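Local coordinates for protein probable intron-encoded endonuclease 1 (Wickerhamomyces canadensis, PDB 6X1J) that cleaves DNA at a long recognition sequence as a LAGLIDADG homing endonuclease, serving the homing of an intron in the mitochondrial 21S rRNA gene, at residues S84-Y89 / W102-F107; N134-R139 / I184-N189. All coordinates share one frame; numbering follows the deposited sequence.

Interaction 1: S84-Y89 / W102-F107; sequences SPPTLY and WRAQTF. With nucleotides of chain C.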
loop_
_atom_site.group_PDB
_atom_site.type_symbol
_atom_site.label_atom_id
_atom_site.label_comp_id
_atom_site.label_asym_id
_atom_site.label_seq_id
_atom_site.Cartn_x
_atom_site.Cartn_y
_atom_site.Cartn_z
ATOM N N SER A 84 -17.307 -8.455 -2.292
ATOM C CA SER A 84 -17.964 -7.549 -3.276
ATOM C C SER A 84 -16.911 -6.862 -4.140
ATOM O O SER A 84 -15.816 -6.515 -3.681
ATOM C CB SER A 84 -18.843 -6.503 -2.599
ATOM O OG SER A 84 -19.891 -7.099 -1.848
ATOM N N PRO A 85 -17.216 -6.648 -5.434
ATOM C CA PRO A 85 -16.334 -5.877 -6.306
ATOM C C PRO A 85 -16.215 -4.392 -5.947
ATOM O O PRO A 85 -17.042 -3.796 -5.224
ATOM C CB PRO A 85 -16.976 -6.046 -7.694
ATOM C CG PRO A 85 -17.805 -7.305 -7.568
ATOM C CD PRO A 85 -18.362 -7.218 -6.161
ATOM N N PRO A 86 -15.132 -3.762 -6.454
ATOM C CA PRO A 86 -14.941 -2.322 -6.323
ATOM C C PRO A 86 -16.134 -1.541 -6.868
ATOM O O PRO A 86 -16.631 -1.904 -7.915
ATOM C CB PRO A 86 -13.719 -2.040 -7.185
ATOM C CG PRO A 86 -12.964 -3.369 -7.171
ATOM C CD PRO A 86 -14.038 -4.428 -7.174
ATOM N N THR A 87 -16.488 -0.473 -6.160
ATOM C CA THR A 87 -17.700 0.372 -6.299
ATOM C C THR A 87 -17.266 1.795 -6.617
ATOM O O THR A 87 -16.474 2.349 -5.840
ATOM C CB THR A 87 -18.416 0.436 -4.950
ATOM O OG1 THR A 87 -18.788 -0.917 -4.705
ATOM C CG2 THR A 87 -19.604 1.373 -4.906
ATOM N N LEU A 88 -17.758 2.390 -7.691
ATOM C CA LEU A 88 -17.475 3.825 -7.958
ATOM C C LEU A 88 -18.102 4.661 -6.818
ATOM O O LEU A 88 -19.235 4.340 -6.416
ATOM C CB LEU A 88 -18.028 4.148 -9.349
ATOM C CG LEU A 88 -17.678 5.524 -9.897
ATOM C CD1 LEU A 88 -17.364 5.458 -11.380
ATOM C CD2 LEU A 88 -18.800 6.512 -9.611
ATOM N N TYR A 89 -17.373 5.620 -6.234
ATOM C CA TYR A 89 -17.942 6.640 -5.323
ATOM C C TYR A 89 -17.682 8.019 -5.901
ATOM O O TYR A 89 -16.527 8.280 -6.268
ATOM C CB TYR A 89 -17.294 6.678 -3.936
ATOM C CG TYR A 89 -17.833 5.707 -2.922
ATOM C CD1 TYR A 89 -17.706 4.344 -3.145
ATOM C CD2 TYR A 89 -18.424 6.136 -1.732
ATOM C CE1 TYR A 89 -18.163 3.424 -2.216
ATOM C CE2 TYR A 89 -18.892 5.224 -0.797
ATOM C CZ TYR A 89 -18.744 3.859 -1.032
ATOM O OH TYR A 89 -19.171 2.885 -0.164
ATOM N N TRP A 102 -12.652 4.719 -6.606
ATOM C CA TRP A 102 -13.141 3.326 -6.468
ATOM C C TRP A 102 -12.841 2.819 -5.042
ATOM O O TRP A 102 -11.765 3.160 -4.493
ATOM C CB TRP A 102 -12.538 2.423 -7.556
ATOM C CG TRP A 102 -13.020 2.759 -8.942
ATOM C CD1 TRP A 102 -12.553 3.765 -9.738
ATOM C CD2 TRP A 102 -14.087 2.132 -9.690
ATOM N NE1 TRP A 102 -13.237 3.796 -10.923
ATOM C CE2 TRP A 102 -14.173 2.801 -10.931
ATOM C CE3 TRP A 102 -14.955 1.062 -9.446
ATOM C CZ2 TRP A 102 -15.090 2.453 -11.916
ATOM C CZ3 TRP A 102 -15.860 0.708 -10.426
ATOM C CH2 TRP A 102 -15.941 1.408 -11.637
ATOM N N ARG A 103 -13.771 2.055 -4.450
ATOM C CA ARG A 103 -13.692 1.564 -3.048
ATOM C C ARG A 103 -13.926 0.049 -3.027
ATOM O O ARG A 103 -14.731 -0.467 -3.838
ATOM C CB ARG A 103 -14.694 2.276 -2.130
ATOM C CG ARG A 103 -14.433 3.763 -1.930
ATOM C CD ARG A 103 -15.256 4.334 -0.783
ATOM N NE ARG A 103 -14.979 5.738 -0.505
ATOM C CZ ARG A 103 -15.549 6.470 0.454
ATOM N NH1 ARG A 103 -16.473 5.950 1.246
ATOM N NH2 ARG A 103 -15.195 7.734 0.621
ATOM N N ALA A 104 -13.237 -0.629 -2.118
ATOM C CA ALA A 104 -13.394 -2.064 -1.822
ATOM C C ALA A 104 -12.999 -2.264 -0.352
ATOM O O ALA A 104 -12.382 -1.294 0.223
ATOM C CB ALA A 104 -12.549 -2.876 -2.776
ATOM N N GLN A 105 -13.383 -3.406 0.252
ATOM C CA GLN A 105 -13.082 -3.761 1.666
ATOM C C GLN A 105 -12.774 -5.260 1.752
ATOM O O GLN A 105 -13.456 -6.047 1.034
ATOM C CB GLN A 105 -14.282 -3.461 2.574
ATOM C CG GLN A 105 -14.643 -1.984 2.677
ATOM C CD GLN A 105 -15.376 -1.426 1.473
ATOM O OE1 GLN A 105 -16.054 -2.144 0.724
ATOM N NE2 GLN A 105 -15.229 -0.119 1.278
ATOM N N THR A 106 -11.845 -5.663 2.608
ATOM C CA THR A 106 -11.813 -7.081 3.067
ATOM C C THR A 106 -12.865 -7.143 4.157
ATOM O O THR A 106 -13.212 -6.064 4.683
ATOM C CB THR A 106 -10.485 -7.551 3.659
ATOM O OG1 THR A 106 -10.374 -6.872 4.914
ATOM C CG2 THR A 106 -9.303 -7.245 2.763
ATOM N N PHE A 107 -13.324 -8.340 4.499
ATOM C CA PHE A 107 -13.981 -8.557 5.814
ATOM C C PHE A 107 -12.893 -8.555 6.911
ATOM O O PHE A 107 -11.721 -8.717 6.589
ATOM C CB PHE A 107 -14.850 -9.822 5.796
ATOM C CG PHE A 107 -14.217 -11.074 5.236
ATOM C CD1 PHE A 107 -13.117 -11.643 5.845
ATOM C CD2 PHE A 107 -14.784 -11.729 4.153
ATOM C CE1 PHE A 107 -12.542 -12.792 5.345
ATOM C CE2 PHE A 107 -14.225 -12.897 3.659
ATOM C CZ PHE A 107 -13.091 -13.419 4.245
ATOM P P DT C 11 -23.850 10.657 4.157
ATOM O OP1 DT C 11 -25.129 11.315 4.581
ATOM O OP2 DT C 11 -23.420 10.742 2.735
ATOM O "O5'" DT C 11 -22.663 11.206 5.077
ATOM C "C5'" DT C 11 -22.644 10.961 6.489
ATOM C "C4'" DT C 11 -21.434 11.597 7.126
ATOM O "O4'" DT C 11 -20.290 10.738 6.944
ATOM C "C3'" DT C 11 -21.013 12.965 6.592
ATOM O "O3'" DT C 11 -20.518 13.622 7.758
ATOM C "C2'" DT C 11 -19.890 12.630 5.636
ATOM C "C1'" DT C 11 -19.229 11.461 6.350
ATOM N N1 DT C 11 -18.480 10.526 5.497
ATOM C C2 DT C 11 -17.261 10.068 5.939
ATOM O O2 DT C 11 -16.749 10.426 6.989
ATOM N N3 DT C 11 -16.644 9.184 5.090
ATOM C C4 DT C 11 -17.113 8.721 3.878
ATOM O O4 DT C 11 -16.446 7.915 3.232
ATOM C C5 DT C 11 -18.398 9.238 3.478
ATOM C C7 DT C 11 -18.997 8.777 2.187
ATOM C C6 DT C 11 -19.018 10.090 4.306
ATOM P P DA C 7 -17.451 -9.018 8.455
ATOM O OP1 DA C 7 -17.412 -10.496 8.597
ATOM O OP2 DA C 7 -16.219 -8.206 8.808
ATOM O "O5'" DA C 7 -17.942 -8.673 6.979
ATOM C "C5'" DA C 7 -18.821 -9.546 6.242
ATOM C "C4'" DA C 7 -19.717 -8.710 5.362
ATOM O "O4'" DA C 7 -20.494 -7.821 6.199
ATOM C "C3'" DA C 7 -18.994 -7.814 4.349
ATOM O "O3'" DA C 7 -19.574 -8.024 3.040
ATOM C "C2'" DA C 7 -19.062 -6.435 4.993
ATOM C "C1'" DA C 7 -20.344 -6.469 5.809
ATOM N N9 DA C 7 -20.293 -5.677 7.036
ATOM C C8 DA C 7 -19.276 -5.714 7.959
ATOM N N7 DA C 7 -19.462 -4.913 8.980
ATOM C C5 DA C 7 -20.685 -4.314 8.717
ATOM C C6 DA C 7 -21.451 -3.383 9.437
ATOM N N6 DA C 7 -21.067 -2.864 10.603
ATOM N N1 DA C 7 -22.628 -2.983 8.906
ATOM C C2 DA C 7 -23.010 -3.515 7.739
ATOM N N3 DA C 7 -22.385 -4.417 6.976
ATOM C C4 DA C 7 -21.217 -4.784 7.532
ATOM P P DC C 8 -19.261 -7.051 1.793
ATOM O OP1 DC C 8 -19.667 -7.760 0.561
ATOM O OP2 DC C 8 -17.883 -6.541 1.902
ATOM O "O5'" DC C 8 -20.099 -5.752 2.153
ATOM C "C5'" DC C 8 -21.426 -5.692 1.710
ATOM C "C4'" DC C 8 -22.019 -4.364 2.090
ATOM O "O4'" DC C 8 -21.689 -4.004 3.448
ATOM C "C3'" DC C 8 -21.573 -3.187 1.218
ATOM O "O3'" DC C 8 -22.696 -2.465 0.741
ATOM C "C2'" DC C 8 -20.774 -2.304 2.158
ATOM C "C1'" DC C 8 -21.454 -2.605 3.465
ATOM N N1 DC C 8 -20.684 -2.284 4.665
ATOM C C2 DC C 8 -21.219 -1.382 5.588
ATOM O O2 DC C 8 -22.324 -0.865 5.356
ATOM N N3 DC C 8 -20.513 -1.074 6.695
ATOM C C4 DC C 8 -19.318 -1.629 6.897
ATOM N N4 DC C 8 -18.663 -1.305 8.009
ATOM C C5 DC C 8 -18.751 -2.557 5.975
ATOM C C6 DC C 8 -19.465 -2.857 4.886
HETATM O O HOH W 1 -15.368 -4.552 -1.743
HETATM O O HOH W 2 -16.042 -6.873 -0.243
HETATM O O HOH W 3 -16.867 -2.335 -2.842
#
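T87 and R103 form an antiparallel hydrogen-bonded pair: T87 N donates to R103 O over 2.9 Å, and R103 N returns a bond to T87 O over 3.1 Å. The neighbouring L88 and W102 make a non-hydrogen-bonded pair. Toward P85 the two chains part, and water takes over the bridging: one molecule links P85 O, T87 OG1 and R103 O, while another joins S84 O to Q105 N.

On the face carrying T87 and R103, the arginine crosses the Y89 ring at about a right angle. R103 CD sits almost over the ring centroid, 3.3 Å from it, and the guanidinium lies flat on the same ring with planes 23° apart, a cation-pi stack. The chain is extended from CG to NE (chi2 -167°, chi3 177°), which carries the guanidinium to the DNA, where R103 NH1 and NH2 both donate to O4 of thymine DT11 of chain C, at 2.8 and 2.9 Å. This is a major-groove base contact. A serine in place of Y89 would probably strip the guanidinium of its stacking surface and leave its orientation toward the thymine to E64 and the base bonds alone. S84 OG donates a hydrogen bond to phosphate oxygen OP1 of DC8 of chain C.

On the other face, W102 offers the face of its six-membered ring to L88 CB, 4.1 Å from the centroid, while P86 CB touches W102 CE3 at 4.0 Å.

The contact lies on the hairpin of strands 87-92 and 98-105, with S84-P86 leading into it; strand 87-92 is outermost in a DNA-binding antiparallel sheet of the LAGLIDADG fold. E64 on strand 60-65 forms a salt bridge with R103 NE, and helix 68-77 packs against W102 and A104.

Interaction 2: N134-R139 / I184-N189; sequences NYITER and IKFNLN
K185 sets CG anti to its backbone N (chi1 -171°) and stays extended to its end, whereas F186, with CG anti to its carbonyl carbon, sends its ring toward the same connection, I136-T137. The lysine runs alongside the ring, its CG 4.0 Å above the ring plane and over the centre. K185 NZ reaches I136 O at 2.9 Å, the donor tilted 30° from the carbonyl plane.

F186 meets the same carbonyl with its rim: CZ lies 3.6 Å from I136 O, which approaches near the ring plane. On one side of CZ the meta carbon CE2 touches I136 CG2 at 4.1 Å; on the other, E138 CD stands 4.1 Å from CE1. L141 and L214 also pack on F186.

The contact joins the end of helix 172-186 to the turn leading into helix 138-148, where T137 is the N-cap residue, its OG1 hydrogen-bonded to E38 OE1. That helix ends in D147 and D148, which bind the potassium ions, consistent with a LAGLIDADG helix. K185 NZ also donates to V132 O and L133 O, so carbonyls of the last turn of helix 131-134 and of I136 beyond it share one ammonium, whose charge probably offsets the negative pole there.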
loop_
_atom_site.group_PDB
_atom_site.type_symbol
_atom_site.label_atom_id
_atom_site.label_comp_id
_atom_site.label_asym_id
_atom_site.label_seq_id
_atom_site.Cartn_x
_atom_site.Cartn_y
_atom_site.Cartn_z
ATOM N N ASN A 134 13.572 -6.937 8.547
ATOM C CA ASN A 134 12.928 -8.273 8.665
ATOM C C ASN A 134 11.730 -8.425 7.714
ATOM O O ASN A 134 11.297 -9.556 7.588
ATOM C CB ASN A 134 12.587 -8.596 10.129
ATOM C CG ASN A 134 13.811 -8.679 11.019
ATOM O OD1 ASN A 134 14.869 -9.111 10.568
ATOM N ND2 ASN A 134 13.683 -8.252 12.269
ATOM N N TYR A 135 11.184 -7.370 7.076
ATOM C CA TYR A 135 9.850 -7.475 6.401
ATOM C C TYR A 135 9.829 -6.900 4.982
ATOM O O TYR A 135 9.169 -7.545 4.165
ATOM C CB TYR A 135 8.727 -6.811 7.212
ATOM C CG TYR A 135 8.527 -7.466 8.556
ATOM C CD1 TYR A 135 7.723 -8.589 8.705
ATOM C CD2 TYR A 135 9.195 -6.986 9.677
ATOM C CE1 TYR A 135 7.573 -9.205 9.943
ATOM C CE2 TYR A 135 9.062 -7.593 10.916
ATOM C CZ TYR A 135 8.244 -8.700 11.054
ATOM O OH TYR A 135 8.116 -9.262 12.291
ATOM N N ILE A 136 10.438 -5.730 4.721
ATOM C CA ILE A 136 10.323 -5.069 3.385
ATOM C C ILE A 136 11.128 -5.856 2.345
ATOM O O ILE A 136 12.319 -5.963 2.491
ATOM C CB ILE A 136 10.730 -3.604 3.466
ATOM C CG1 ILE A 136 9.725 -2.799 4.291
ATOM C CG2 ILE A 136 10.897 -3.050 2.065
ATOM C CD1 ILE A 136 9.946 -1.307 4.294
ATOM N N THR A 137 10.478 -6.404 1.322
ATOM C CA THR A 137 11.168 -6.978 0.137
ATOM C C THR A 137 10.981 -6.011 -1.065
ATOM O O THR A 137 10.295 -4.981 -0.955
ATOM C CB THR A 137 10.665 -8.412 -0.126
ATOM O OG1 THR A 137 9.347 -8.337 -0.673
ATOM C CG2 THR A 137 10.653 -9.256 1.140
ATOM N N GLU A 138 11.604 -6.313 -2.182
ATOM C CA GLU A 138 11.389 -5.548 -3.445
ATOM C C GLU A 138 9.903 -5.563 -3.841
ATOM O O GLU A 138 9.439 -4.483 -4.265
ATOM C CB GLU A 138 12.209 -6.126 -4.601
ATOM C CG GLU A 138 13.705 -6.093 -4.375
ATOM C CD GLU A 138 14.251 -7.370 -3.774
ATOM O OE1 GLU A 138 13.441 -8.152 -3.161
ATOM O OE2 GLU A 138 15.477 -7.565 -3.903
ATOM N N ARG A 139 9.155 -6.669 -3.600
ATOM C CA ARG A 139 7.702 -6.688 -3.873
ATOM C C ARG A 139 7.062 -5.575 -3.027
ATOM O O ARG A 139 6.311 -4.759 -3.615
ATOM C CB ARG A 139 7.104 -8.092 -3.688
ATOM C CG ARG A 139 5.623 -8.203 -4.055
ATOM C CD ARG A 139 5.020 -9.587 -3.777
ATOM N NE ARG A 139 5.545 -10.629 -4.652
ATOM C CZ ARG A 139 5.007 -10.989 -5.816
ATOM N NH1 ARG A 139 3.918 -10.373 -6.269
ATOM N NH2 ARG A 139 5.598 -11.936 -6.533
ATOM N N ILE A 184 21.144 0.335 3.558
ATOM C CA ILE A 184 21.921 -0.893 3.899
ATOM C C ILE A 184 21.322 -2.099 3.168
ATOM O O ILE A 184 22.092 -2.834 2.525
ATOM C CB ILE A 184 21.987 -1.088 5.425
ATOM C CG1 ILE A 184 22.939 -0.049 6.026
ATOM C CG2 ILE A 184 22.383 -2.522 5.796
ATOM C CD1 ILE A 184 22.513 0.464 7.373
ATOM N N LYS A 185 20.008 -2.314 3.224
ATOM C CA LYS A 185 19.443 -3.582 2.648
ATOM C C LYS A 185 19.461 -3.621 1.107
ATOM O O LYS A 185 19.710 -4.703 0.577
ATOM C CB LYS A 185 18.034 -3.852 3.159
ATOM C CG LYS A 185 17.516 -5.231 2.783
ATOM C CD LYS A 185 16.202 -5.509 3.442
ATOM C CE LYS A 185 15.744 -6.933 3.265
ATOM N NZ LYS A 185 14.501 -7.052 4.039
ATOM N N PHE A 186 19.209 -2.513 0.392
ATOM C CA PHE A 186 19.095 -2.504 -1.087
ATOM C C PHE A 186 20.258 -1.731 -1.734
ATOM O O PHE A 186 20.283 -1.606 -2.963
ATOM C CB PHE A 186 17.719 -1.964 -1.469
ATOM C CG PHE A 186 16.588 -2.753 -0.874
ATOM C CD1 PHE A 186 16.310 -4.034 -1.319
ATOM C CD2 PHE A 186 15.798 -2.218 0.127
ATOM C CE1 PHE A 186 15.286 -4.778 -0.744
ATOM C CE2 PHE A 186 14.777 -2.959 0.694
ATOM C CZ PHE A 186 14.521 -4.238 0.257
ATOM N N ASN A 187 21.214 -1.289 -0.922
ATOM C CA ASN A 187 22.347 -0.425 -1.311
ATOM C C ASN A 187 21.841 0.744 -2.158
ATOM O O ASN A 187 22.336 0.960 -3.243
ATOM C CB ASN A 187 23.474 -1.210 -1.989
ATOM C CG ASN A 187 24.807 -0.519 -1.759
ATOM O OD1 ASN A 187 24.920 0.337 -0.867
ATOM N ND2 ASN A 187 25.798 -0.843 -2.578
ATOM N N LEU A 188 20.910 1.504 -1.617
ATOM C CA LEU A 188 20.465 2.785 -2.207
ATOM C C LEU A 188 21.266 3.910 -1.537
ATOM O O LEU A 188 21.905 3.636 -0.521
ATOM C CB LEU A 188 18.969 2.935 -1.930
ATOM C CG LEU A 188 18.070 1.980 -2.717
ATOM C CD1 LEU A 188 16.660 2.041 -2.146
ATOM C CD2 LEU A 188 18.093 2.341 -4.197
ATOM N N ASN A 189 21.102 5.129 -2.035
ATOM C CA ASN A 189 21.643 6.387 -1.470
ATOM C C ASN A 189 20.503 7.369 -1.261
ATOM O O ASN A 189 20.709 8.569 -1.536
ATOM C CB ASN A 189 22.701 6.995 -2.377
ATOM C CG ASN A 189 23.870 6.058 -2.554
ATOM O OD1 ASN A 189 24.776 6.068 -1.717
ATOM N ND2 ASN A 189 23.819 5.225 -3.591
#

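In the fold
From the N terminus, strands 49-51 and 60-65 come before interaction 1, which closes the hairpin of strands 87-92 and 98-105 at one edge of the first four-stranded sheet. The chain passes on to interaction 2, whose 44 intervening residues include most of helices 138-148 and 172-186. The two loops follow in series, neither nesting nor crossing. The centres of interactions 1 and 2 lie about 31 Å apart, on opposite sides of the chain's centre. Interaction 1 meets the DNA directly; interaction 2, its nearest atom about 12 Å from the bound nucleic acid, ties the turn ahead of helix 138-148, which runs into strand 149-151 of the second sheet, to the end of helix 172-186, before strand 191-195.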